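Local coordinates for protein thiosulfate sulfurtransferase (Pseudomonas aeruginosa, PDB 1YT8) that probably transfers sulfur from thiosulfate to cyanide, as a thiosulfate sulfurtransferase built from four rhodanese-like domains, at residues R30-A38 with R486-Y494; Y433-R444 with K456-S466. All blocks are in the same frame, centred on the assembly; numbering follows the deposited sequence.

Interaction 1 of 2, residues R30-A38 with R486-Y494; sequences REEDPFAQA and RIDRYRRPY
Ile487 meets the start of the short helix 32-35 with backbone and side chain. Its carbonyl O takes the N-H of Asp33 (Asp33 N to Ile487 O 3.1 Å), so one of the amide groups at the helix's first turn is answered from the distant segment. The branched side chain spreads over aliphatic neighbours: CG1 and CD1 lie across CG of Glu31 (CD1 to CG 3.9 Å), while CB sits near CD of Pro34. Asp488 follows with its carbonyl O, joined through one water to Glu31 OE1 and Glu32 N; its carboxylate turns to Ser401, and Glu31 OE2 goes to Ser49 and Ser418.

Glu31 is the N-cap residue of this helix, which follows strand 25-28 in the first rhodanese-like domain, a parallel five-stranded alpha/beta fold. The 486-494 segment belongs to the connection between helices 464-470 and 501-512, which the contact ties to that domain.

At Tyr490 the backbone N donates to Glu32 OE1 over 2.9 Å, almost straight at 171°. The ring lays one face against the methyl of Ala36, a CH-pi contact with CB 3.7 Å from the ring centroid; the small Ala36 lets the ring come this close to the backbone. Asp33 OD1 stands at the ring edge and shares a water with Arg491 N, while Tyr490 OH bonds to Asp111 and Arg110. Arg492 then grips the oppositely charged Glu32 end-on in a two-bond salt bridge, NH2 to OE2 at 2.7 Å and NH1 at 3.0 Å to OE1, which also accepts from Tyr490 N. Glu32 reaches this fork because its CG is anti to the backbone N (chi1 -167°) and the chain runs on extended. Both nitrogens come from above the carboxylate plane, the two planes being 52° apart.

Interaction 2 of 2, residues Y433-R444 with K456-S466; sequences YVLTCGSSLLAR and KPVFLLDGGTS
Leu460 pushes its forked end into the hollow between strand 433-436 and the start of helix 441-454, two elements of a right-handed beta-alpha-beta crossover completed by strand 458-461 in this rhodanese-like domain. With CG anti to the backbone N (chi1 179°), its CD1 reaches CB of Ala443 at 3.6 Å, where a methyl is small enough to admit it. CD2 lies under one face of the Arg444 guanidinium, 3.7 Å from CZ; that arginine's NH1 is held by Pro374 O. On the face of the sheet that Leu460 shares with Tyr433, CG1 of Val458 fits against CG of Leu435. Just before the strand, Lys456 sets CB at the edge of the Tyr433 ring. Leu461 sets CB by Val434 CG1 (4.2 Å) and CD2 by Thr436 OG1 (3.5 Å).

Between the strands runs a parallel ladder of four backbone bonds, from Tyr433 N to Pro457 O at one end to Leu461 N with Leu435 O at the other. Beyond it the loop 437-440 wraps round Gly464, whose backbone lies so close to Cys437 and Ser440 that a side chain would clash; its positive phi also suits glycine. Thr465 N bonds to Cys437 O, and a hydrogen bond joins Thr436 OG1 and Thr465 OG1 at 3.1 Å. Gly438 O accepts twice from Ser466, whose N (3.1 Å) and OG (2.9 Å) approach from opposite faces of the carbonyl plane.

Overall arrangement
The two contacts work at different scales. Interaction 2 is local, joining neighbouring strands within the last rhodanese-like domain, whereas interaction 1 brings together segments separated by 447 residues, and interaction 2 lies within that span. Their centres are about 25 Å apart and their nearest atoms about 8 Å, with no touch between them. Interaction 1 is nearer the centre of the chain, about 13 Å from it, against about 26 Å for interaction 2. Neither includes a residue of the sulfite pocket, which Cys193 to Arg198 form together with Gln312. Ser401 and Ser418, which bond to Asp488 and Glu31, belong to the same rhodanese-like domain as interaction 2.

Interaction 1 of 2, residues R30-A38 with R486-Y494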
loop_
_atom_site.group_PDB
_atom_site.type_symbol
_atom_site.label_atom_id
_atom_site.label_comp_id
_atom_site.label_asym_id
_atom_site.label_seq_id
_atom_site.Cartn_x
_atom_site.Cartn_y
_atom_site.Cartn_z
ATOM N N ARG A 30 -7.442 12.498 -6.535
ATOM C CA ARG A 30 -8.661 11.878 -7.044
ATOM C C ARG A 30 -8.831 10.541 -6.319
ATOM O O ARG A 30 -7.944 10.120 -5.573
ATOM C CB ARG A 30 -8.540 11.608 -8.545
ATOM C CG ARG A 30 -8.419 12.845 -9.419
ATOM C CD ARG A 30 -8.177 12.447 -10.869
ATOM N NE ARG A 30 -6.851 11.867 -11.070
ATOM C CZ ARG A 30 -6.474 11.229 -12.174
ATOM N NH1 ARG A 30 -7.326 11.081 -13.184
ATOM N NH2 ARG A 30 -5.245 10.740 -12.272
ATOM N N GLU A 31 -9.968 9.882 -6.531
ATOM C CA GLU A 31 -10.205 8.577 -5.925
ATOM C C GLU A 31 -9.256 7.583 -6.601
ATOM O O GLU A 31 -8.692 7.876 -7.659
ATOM C CB GLU A 31 -11.654 8.135 -6.138
ATOM C CG GLU A 31 -12.702 9.022 -5.459
ATOM C CD GLU A 31 -12.534 9.082 -3.950
ATOM O OE1 GLU A 31 -12.198 8.043 -3.342
ATOM O OE2 GLU A 31 -12.757 10.163 -3.364
ATOM N N GLU A 32 -9.098 6.405 -6.006
ATOM C CA GLU A 32 -8.180 5.409 -6.545
ATOM C C GLU A 32 -8.456 4.909 -7.960
ATOM O O GLU A 32 -7.520 4.751 -8.741
ATOM C CB GLU A 32 -8.067 4.205 -5.596
ATOM C CG GLU A 32 -6.894 3.284 -5.951
ATOM C CD GLU A 32 -6.759 2.083 -5.032
ATOM O OE1 GLU A 32 -7.683 1.242 -5.003
ATOM O OE2 GLU A 32 -5.721 1.974 -4.344
ATOM N N ASP A 33 -9.716 4.658 -8.314
ATOM C CA ASP A 33 -9.968 4.156 -9.660
ATOM C C ASP A 33 -9.511 5.130 -10.749
ATOM O O ASP A 33 -8.862 4.722 -11.709
ATOM C CB ASP A 33 -11.437 3.775 -9.855
ATOM C CG ASP A 33 -11.637 2.886 -11.070
ATOM O OD1 ASP A 33 -10.909 1.876 -11.192
ATOM O OD2 ASP A 33 -12.512 3.191 -11.902
ATOM N N PRO A 34 -9.857 6.424 -10.635
ATOM C CA PRO A 34 -9.378 7.312 -11.703
ATOM C C PRO A 34 -7.846 7.449 -11.675
ATOM O O PRO A 34 -7.209 7.572 -12.718
ATOM C CB PRO A 34 -10.120 8.627 -11.436
ATOM C CG PRO A 34 -10.578 8.522 -10.004
ATOM C CD PRO A 34 -10.913 7.072 -9.841
ATOM N N PHE A 35 -7.265 7.411 -10.478
ATOM C CA PHE A 35 -5.810 7.483 -10.320
ATOM C C PHE A 35 -5.190 6.324 -11.099
ATOM O O PHE A 35 -4.236 6.500 -11.850
ATOM C CB PHE A 35 -5.438 7.345 -8.835
ATOM C CG PHE A 35 -3.991 6.986 -8.587
ATOM C CD1 PHE A 35 -2.983 7.937 -8.722
ATOM C CD2 PHE A 35 -3.642 5.696 -8.186
ATOM C CE1 PHE A 35 -1.645 7.610 -8.455
ATOM C CE2 PHE A 35 -2.314 5.360 -7.919
ATOM C CZ PHE A 35 -1.313 6.320 -8.053
ATOM N N ALA A 36 -5.761 5.139 -10.922
ATOM C CA ALA A 36 -5.266 3.936 -11.574
ATOM C C ALA A 36 -5.347 3.935 -13.101
ATOM O O ALA A 36 -4.763 3.067 -13.746
ATOM C CB ALA A 36 -5.987 2.719 -11.016
ATOM N N GLN A 37 -6.061 4.893 -13.687
ATOM C CA GLN A 37 -6.160 4.947 -15.145
ATOM C C GLN A 37 -5.006 5.718 -15.777
ATOM O O GLN A 37 -4.637 5.460 -16.924
ATOM C CB GLN A 37 -7.494 5.571 -15.576
ATOM C CG GLN A 37 -8.704 4.914 -14.929
ATOM C CD GLN A 37 -8.656 3.393 -14.996
ATOM O OE1 GLN A 37 -8.941 2.706 -14.010
ATOM N NE2 GLN A 37 -8.299 2.861 -16.159
ATOM N N ALA A 38 -4.432 6.660 -15.030
ATOM C CA ALA A 38 -3.318 7.458 -15.533
ATOM C C ALA A 38 -2.722 8.378 -14.469
ATOM O O ALA A 38 -3.431 9.167 -13.844
ATOM C CB ALA A 38 -3.770 8.286 -16.736
ATOM N N ARG A 486 -19.150 4.140 -7.454
ATOM C CA ARG A 486 -18.146 3.325 -6.768
ATOM C C ARG A 486 -16.803 3.358 -7.486
ATOM O O ARG A 486 -16.457 2.432 -8.219
ATOM C CB ARG A 486 -18.604 1.867 -6.634
ATOM C CG ARG A 486 -19.710 1.645 -5.622
ATOM C CD ARG A 486 -19.987 0.158 -5.410
ATOM N NE ARG A 486 -18.889 -0.531 -4.734
ATOM C CZ ARG A 486 -18.920 -1.814 -4.380
ATOM N NH1 ARG A 486 -19.992 -2.547 -4.641
ATOM N NH2 ARG A 486 -17.887 -2.361 -3.751
ATOM N N ILE A 487 -16.049 4.429 -7.266
ATOM C CA ILE A 487 -14.736 4.581 -7.882
ATOM C C ILE A 487 -13.652 4.698 -6.813
ATOM O O ILE A 487 -12.510 5.054 -7.117
ATOM C CB ILE A 487 -14.680 5.850 -8.759
ATOM C CG1 ILE A 487 -15.032 7.080 -7.912
ATOM C CG2 ILE A 487 -15.625 5.705 -9.945
ATOM C CD1 ILE A 487 -14.846 8.408 -8.629
ATOM N N ASP A 488 -14.005 4.389 -5.566
ATOM C CA ASP A 488 -13.051 4.504 -4.476
ATOM C C ASP A 488 -11.980 3.419 -4.440
ATOM O O ASP A 488 -10.989 3.556 -3.726
ATOM C CB ASP A 488 -13.784 4.607 -3.122
ATOM C CG ASP A 488 -14.659 3.398 -2.807
ATOM O OD1 ASP A 488 -15.218 2.778 -3.733
ATOM O OD2 ASP A 488 -14.811 3.088 -1.607
ATOM N N ARG A 489 -12.164 2.357 -5.221
ATOM C CA ARG A 489 -11.175 1.284 -5.271
ATOM C C ARG A 489 -10.915 0.751 -6.676
ATOM O O ARG A 489 -11.841 0.451 -7.427
ATOM C CB ARG A 489 -11.581 0.114 -4.365
ATOM C CG ARG A 489 -10.680 -1.108 -4.545
ATOM C CD ARG A 489 -10.919 -2.193 -3.515
ATOM N NE ARG A 489 -10.055 -3.347 -3.765
ATOM C CZ ARG A 489 -10.195 -4.180 -4.792
ATOM N NH1 ARG A 489 -11.176 -4.001 -5.669
ATOM N NH2 ARG A 489 -9.337 -5.180 -4.960
ATOM N N TYR A 490 -9.639 0.633 -7.025
ATOM C CA TYR A 490 -9.249 0.101 -8.323
ATOM C C TYR A 490 -9.346 -1.418 -8.245
ATOM O O TYR A 490 -8.803 -2.032 -7.327
ATOM C CB TYR A 490 -7.811 0.508 -8.655
ATOM C CG TYR A 490 -7.211 -0.257 -9.816
ATOM C CD1 TYR A 490 -7.838 -0.282 -11.063
ATOM C CD2 TYR A 490 -6.004 -0.944 -9.672
ATOM C CE1 TYR A 490 -7.272 -0.975 -12.146
ATOM C CE2 TYR A 490 -5.431 -1.641 -10.745
ATOM C CZ TYR A 490 -6.068 -1.651 -11.975
ATOM O OH TYR A 490 -5.499 -2.328 -13.036
ATOM N N ARG A 491 -10.046 -2.017 -9.201
ATOM C CA ARG A 491 -10.212 -3.467 -9.239
ATOM C C ARG A 491 -8.915 -4.112 -9.729
ATOM O O ARG A 491 -8.709 -4.284 -10.927
ATOM C CB ARG A 491 -11.369 -3.828 -10.175
ATOM C CG ARG A 491 -11.761 -5.294 -10.175
ATOM C CD ARG A 491 -12.907 -5.542 -11.152
ATOM N NE ARG A 491 -13.386 -6.921 -11.120
ATOM C CZ ARG A 491 -14.360 -7.389 -11.896
ATOM N NH1 ARG A 491 -14.959 -6.586 -12.767
ATOM N NH2 ARG A 491 -14.735 -8.660 -11.807
ATOM N N ARG A 492 -8.038 -4.458 -8.794
ATOM C CA ARG A 492 -6.763 -5.075 -9.134
ATOM C C ARG A 492 -6.969 -6.460 -9.758
ATOM O O ARG A 492 -7.536 -7.356 -9.136
ATOM C CB ARG A 492 -5.897 -5.172 -7.875
ATOM C CG ARG A 492 -5.569 -3.809 -7.252
ATOM C CD ARG A 492 -5.229 -3.951 -5.779
ATOM N NE ARG A 492 -4.675 -2.734 -5.182
ATOM C CZ ARG A 492 -5.354 -1.608 -4.974
ATOM N NH1 ARG A 492 -6.634 -1.515 -5.313
ATOM N NH2 ARG A 492 -4.747 -0.570 -4.410
ATOM N N PRO A 493 -6.505 -6.651 -11.002
ATOM C CA PRO A 493 -6.647 -7.933 -11.701
ATOM C C PRO A 493 -5.882 -9.061 -11.020
ATOM O O PRO A 493 -6.122 -10.234 -11.291
ATOM C CB PRO A 493 -6.087 -7.634 -13.094
ATOM C CG PRO A 493 -6.295 -6.167 -13.248
ATOM C CD PRO A 493 -5.905 -5.644 -11.892
ATOM N N TYR A 494 -4.963 -8.699 -10.129
ATOM C CA TYR A 494 -4.159 -9.690 -9.425
ATOM C C TYR A 494 -4.639 -9.997 -8.008
ATOM O O TYR A 494 -3.911 -10.600 -7.218
ATOM C CB TYR A 494 -2.692 -9.249 -9.406
ATOM C CG TYR A 494 -2.473 -7.896 -8.783
ATOM C CD1 TYR A 494 -2.129 -7.773 -7.439
ATOM C CD2 TYR A 494 -2.598 -6.732 -9.541
ATOM C CE1 TYR A 494 -1.907 -6.522 -6.861
ATOM C CE2 TYR A 494 -2.384 -5.476 -8.974
ATOM C CZ TYR A 494 -2.034 -5.381 -7.635
ATOM O OH TYR A 494 -1.793 -4.150 -7.074
HETATM O O HOH W 1 -10.246 6.121 -3.169
HETATM O O HOH W 2 -11.423 -0.660 -11.219
HETATM O O HOH W 3 -14.763 1.771 -10.536
#

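Interaction 2 of 2, residues Y433-R444 with K456-S466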
loop_
_atom_site.group_PDB
_atom_site.type_symbol
_atom_site.label_atom_id
_atom_site.label_comp_id
_atom_site.label_asym_id
_atom_site.label_seq_id
_atom_site.Cartn_x
_atom_site.Cartn_y
_atom_site.Cartn_z
ATOM N N TYR A 433 -29.125 15.353 9.281
ATOM C CA TYR A 433 -28.190 14.361 8.763
ATOM C C TYR A 433 -27.398 13.726 9.893
ATOM O O TYR A 433 -27.051 14.388 10.870
ATOM C CB TYR A 433 -27.192 15.012 7.804
ATOM C CG TYR A 433 -27.776 15.510 6.508
ATOM C CD1 TYR A 433 -27.813 14.695 5.376
ATOM C CD2 TYR A 433 -28.269 16.808 6.402
ATOM C CE1 TYR A 433 -28.324 15.166 4.169
ATOM C CE2 TYR A 433 -28.784 17.287 5.205
ATOM C CZ TYR A 433 -28.809 16.464 4.093
ATOM O OH TYR A 433 -29.325 16.947 2.916
ATOM N N VAL A 434 -27.114 12.438 9.747
ATOM C CA VAL A 434 -26.318 11.707 10.718
ATOM C C VAL A 434 -25.225 11.035 9.893
ATOM O O VAL A 434 -25.517 10.283 8.962
ATOM C CB VAL A 434 -27.143 10.637 11.456
ATOM C CG1 VAL A 434 -26.232 9.849 12.394
ATOM C CG2 VAL A 434 -28.264 11.303 12.254
ATOM N N LEU A 435 -23.970 11.325 10.218
ATOM C CA LEU A 435 -22.849 10.762 9.471
ATOM C C LEU A 435 -22.206 9.586 10.199
ATOM O O LEU A 435 -22.088 9.588 11.424
ATOM C CB LEU A 435 -21.798 11.846 9.217
ATOM C CG LEU A 435 -22.324 13.239 8.833
ATOM C CD1 LEU A 435 -21.136 14.129 8.498
ATOM C CD2 LEU A 435 -23.282 13.159 7.651
ATOM N N THR A 436 -21.785 8.581 9.438
ATOM C CA THR A 436 -21.151 7.415 10.030
ATOM C C THR A 436 -20.074 6.838 9.117
ATOM O O THR A 436 -19.902 7.263 7.978
ATOM C CB THR A 436 -22.192 6.300 10.325
ATOM O OG1 THR A 436 -21.588 5.265 11.114
ATOM C CG2 THR A 436 -22.702 5.686 9.024
ATOM N N CYS A 437 -19.343 5.877 9.661
ATOM C CA CYS A 437 -18.305 5.139 8.953
ATOM C C CYS A 437 -17.941 4.046 9.943
ATOM O O CYS A 437 -18.618 3.895 10.964
ATOM C CB CYS A 437 -17.092 6.021 8.604
ATOM S SG CYS A 437 -16.103 6.649 9.975
ATOM N N GLY A 438 -16.895 3.280 9.656
ATOM C CA GLY A 438 -16.517 2.206 10.557
ATOM C C GLY A 438 -16.495 2.568 12.032
ATOM O O GLY A 438 -17.155 1.922 12.850
ATOM N N SER A 439 -15.755 3.618 12.372
ATOM C CA SER A 439 -15.613 4.044 13.759
ATOM C C SER A 439 -16.066 5.476 14.024
ATOM O O SER A 439 -16.051 5.916 15.170
ATOM C CB SER A 439 -14.150 3.920 14.169
ATOM O OG SER A 439 -13.355 4.801 13.385
ATOM N N SER A 440 -16.437 6.186 12.959
ATOM C CA SER A 440 -16.886 7.586 12.995
ATOM C C SER A 440 -15.727 8.551 12.744
ATOM O O SER A 440 -15.927 9.760 12.652
ATOM C CB SER A 440 -17.551 7.944 14.333
ATOM O OG SER A 440 -16.586 8.223 15.339
ATOM N N LEU A 441 -14.518 8.013 12.614
ATOM C CA LEU A 441 -13.341 8.846 12.392
ATOM C C LEU A 441 -13.390 9.681 11.116
ATOM O O LEU A 441 -13.226 10.899 11.163
ATOM C CB LEU A 441 -12.070 7.992 12.380
ATOM C CG LEU A 441 -10.780 8.790 12.150
ATOM C CD1 LEU A 441 -10.656 9.889 13.198
ATOM C CD2 LEU A 441 -9.582 7.855 12.208
ATOM N N LEU A 442 -13.603 9.032 9.976
ATOM C CA LEU A 442 -13.653 9.767 8.720
ATOM C C LEU A 442 -14.881 10.661 8.629
ATOM O O LEU A 442 -14.807 11.774 8.112
ATOM C CB LEU A 442 -13.630 8.811 7.527
ATOM C CG LEU A 442 -13.728 9.510 6.162
ATOM C CD1 LEU A 442 -12.772 10.700 6.104
ATOM C CD2 LEU A 442 -13.415 8.510 5.055
ATOM N N ALA A 443 -16.009 10.178 9.139
ATOM C CA ALA A 443 -17.246 10.951 9.102
ATOM C C ALA A 443 -17.128 12.267 9.872
ATOM O O ALA A 443 -17.732 13.273 9.487
ATOM C CB ALA A 443 -18.402 10.115 9.654
ATOM N N ARG A 444 -16.350 12.258 10.952
ATOM C CA ARG A 444 -16.151 13.451 11.772
ATOM C C ARG A 444 -15.532 14.593 10.966
ATOM O O ARG A 444 -15.895 15.755 11.141
ATOM C CB ARG A 444 -15.256 13.128 12.980
ATOM C CG ARG A 444 -14.961 14.332 13.881
ATOM C CD ARG A 444 -14.046 13.966 15.048
ATOM N NE ARG A 444 -14.715 13.186 16.091
ATOM C CZ ARG A 444 -15.497 13.704 17.036
ATOM N NH1 ARG A 444 -15.716 15.014 17.083
ATOM N NH2 ARG A 444 -16.058 12.914 17.942
ATOM N N LYS A 456 -28.358 22.356 7.106
ATOM C CA LYS A 456 -29.236 21.584 7.983
ATOM C C LYS A 456 -28.481 21.063 9.206
ATOM O O LYS A 456 -27.250 21.092 9.248
ATOM C CB LYS A 456 -29.822 20.389 7.217
ATOM C CG LYS A 456 -30.726 20.747 6.043
ATOM C CD LYS A 456 -32.031 21.379 6.527
ATOM C CE LYS A 456 -33.018 21.566 5.389
ATOM N NZ LYS A 456 -32.457 22.431 4.314
ATOM N N PRO A 457 -29.216 20.578 10.223
ATOM C CA PRO A 457 -28.583 20.046 11.434
ATOM C C PRO A 457 -27.800 18.789 11.055
ATOM O O PRO A 457 -28.325 17.914 10.363
ATOM C CB PRO A 457 -29.776 19.721 12.336
ATOM C CG PRO A 457 -30.828 20.689 11.888
ATOM C CD PRO A 457 -30.679 20.648 10.387
ATOM N N VAL A 458 -26.548 18.704 11.492
ATOM C CA VAL A 458 -25.721 17.539 11.180
ATOM C C VAL A 458 -25.152 16.939 12.456
ATOM O O VAL A 458 -24.650 17.660 13.325
ATOM C CB VAL A 458 -24.551 17.910 10.225
ATOM C CG1 VAL A 458 -23.731 16.666 9.893
ATOM C CG2 VAL A 458 -25.097 18.530 8.948
ATOM N N PHE A 459 -25.237 15.615 12.564
ATOM C CA PHE A 459 -24.746 14.887 13.729
ATOM C C PHE A 459 -23.800 13.758 13.345
ATOM O O PHE A 459 -23.829 13.264 12.215
ATOM C CB PHE A 459 -25.921 14.292 14.504
ATOM C CG PHE A 459 -26.790 15.319 15.159
ATOM C CD1 PHE A 459 -26.632 15.625 16.507
ATOM C CD2 PHE A 459 -27.750 16.005 14.421
ATOM C CE1 PHE A 459 -27.424 16.605 17.110
ATOM C CE2 PHE A 459 -28.543 16.985 15.015
ATOM C CZ PHE A 459 -28.379 17.284 16.361
ATOM N N LEU A 460 -22.973 13.354 14.303
ATOM C CA LEU A 460 -22.020 12.269 14.111
ATOM C C LEU A 460 -22.454 11.088 14.970
ATOM O O LEU A 460 -22.702 11.244 16.166
ATOM C CB LEU A 460 -20.618 12.707 14.541
ATOM C CG LEU A 460 -19.509 11.659 14.417
ATOM C CD1 LEU A 460 -19.272 11.351 12.942
ATOM C CD2 LEU A 460 -18.220 12.185 15.063
ATOM N N LEU A 461 -22.559 9.914 14.359
ATOM C CA LEU A 461 -22.944 8.722 15.102
ATOM C C LEU A 461 -21.794 8.354 16.034
ATOM O O LEU A 461 -20.683 8.065 15.579
ATOM C CB LEU A 461 -23.235 7.565 14.144
ATOM C CG LEU A 461 -23.679 6.250 14.794
ATOM C CD1 LEU A 461 -24.926 6.490 15.632
ATOM C CD2 LEU A 461 -23.959 5.211 13.717
ATOM N N ASP A 462 -22.067 8.379 17.336
ATOM C CA ASP A 462 -21.074 8.062 18.358
ATOM C C ASP A 462 -20.572 6.629 18.194
ATOM O O ASP A 462 -21.311 5.679 18.447
ATOM C CB ASP A 462 -21.698 8.216 19.749
ATOM C CG ASP A 462 -20.668 8.501 20.832
ATOM O OD1 ASP A 462 -19.548 7.950 20.769
ATOM O OD2 ASP A 462 -20.991 9.273 21.761
ATOM N N GLY A 463 -19.323 6.474 17.768
ATOM C CA GLY A 463 -18.764 5.142 17.595
ATOM C C GLY A 463 -18.976 4.533 16.219
ATOM O O GLY A 463 -18.542 3.407 15.953
ATOM N N GLY A 464 -19.653 5.266 15.342
ATOM C CA GLY A 464 -19.892 4.776 13.996
ATOM C C GLY A 464 -20.709 3.501 13.885
ATOM O O GLY A 464 -21.358 3.067 14.838
ATOM N N THR A 465 -20.664 2.892 12.705
ATOM C CA THR A 465 -21.411 1.673 12.430
ATOM C C THR A 465 -21.021 0.524 13.358
ATOM O O THR A 465 -21.850 -0.330 13.679
ATOM C CB THR A 465 -21.223 1.251 10.960
ATOM O OG1 THR A 465 -21.592 2.344 10.107
ATOM C CG2 THR A 465 -22.092 0.042 10.627
ATOM N N SER A 466 -19.765 0.501 13.794
ATOM C CA SER A 466 -19.309 -0.549 14.699
ATOM C C SER A 466 -20.090 -0.496 16.007
ATOM O O SER A 466 -20.430 -1.535 16.580
ATOM C CB SER A 466 -17.812 -0.401 14.985
ATOM O OG SER A 466 -17.048 -0.778 13.854
HETATM O O HOH W 4 -17.721 8.996 18.209
#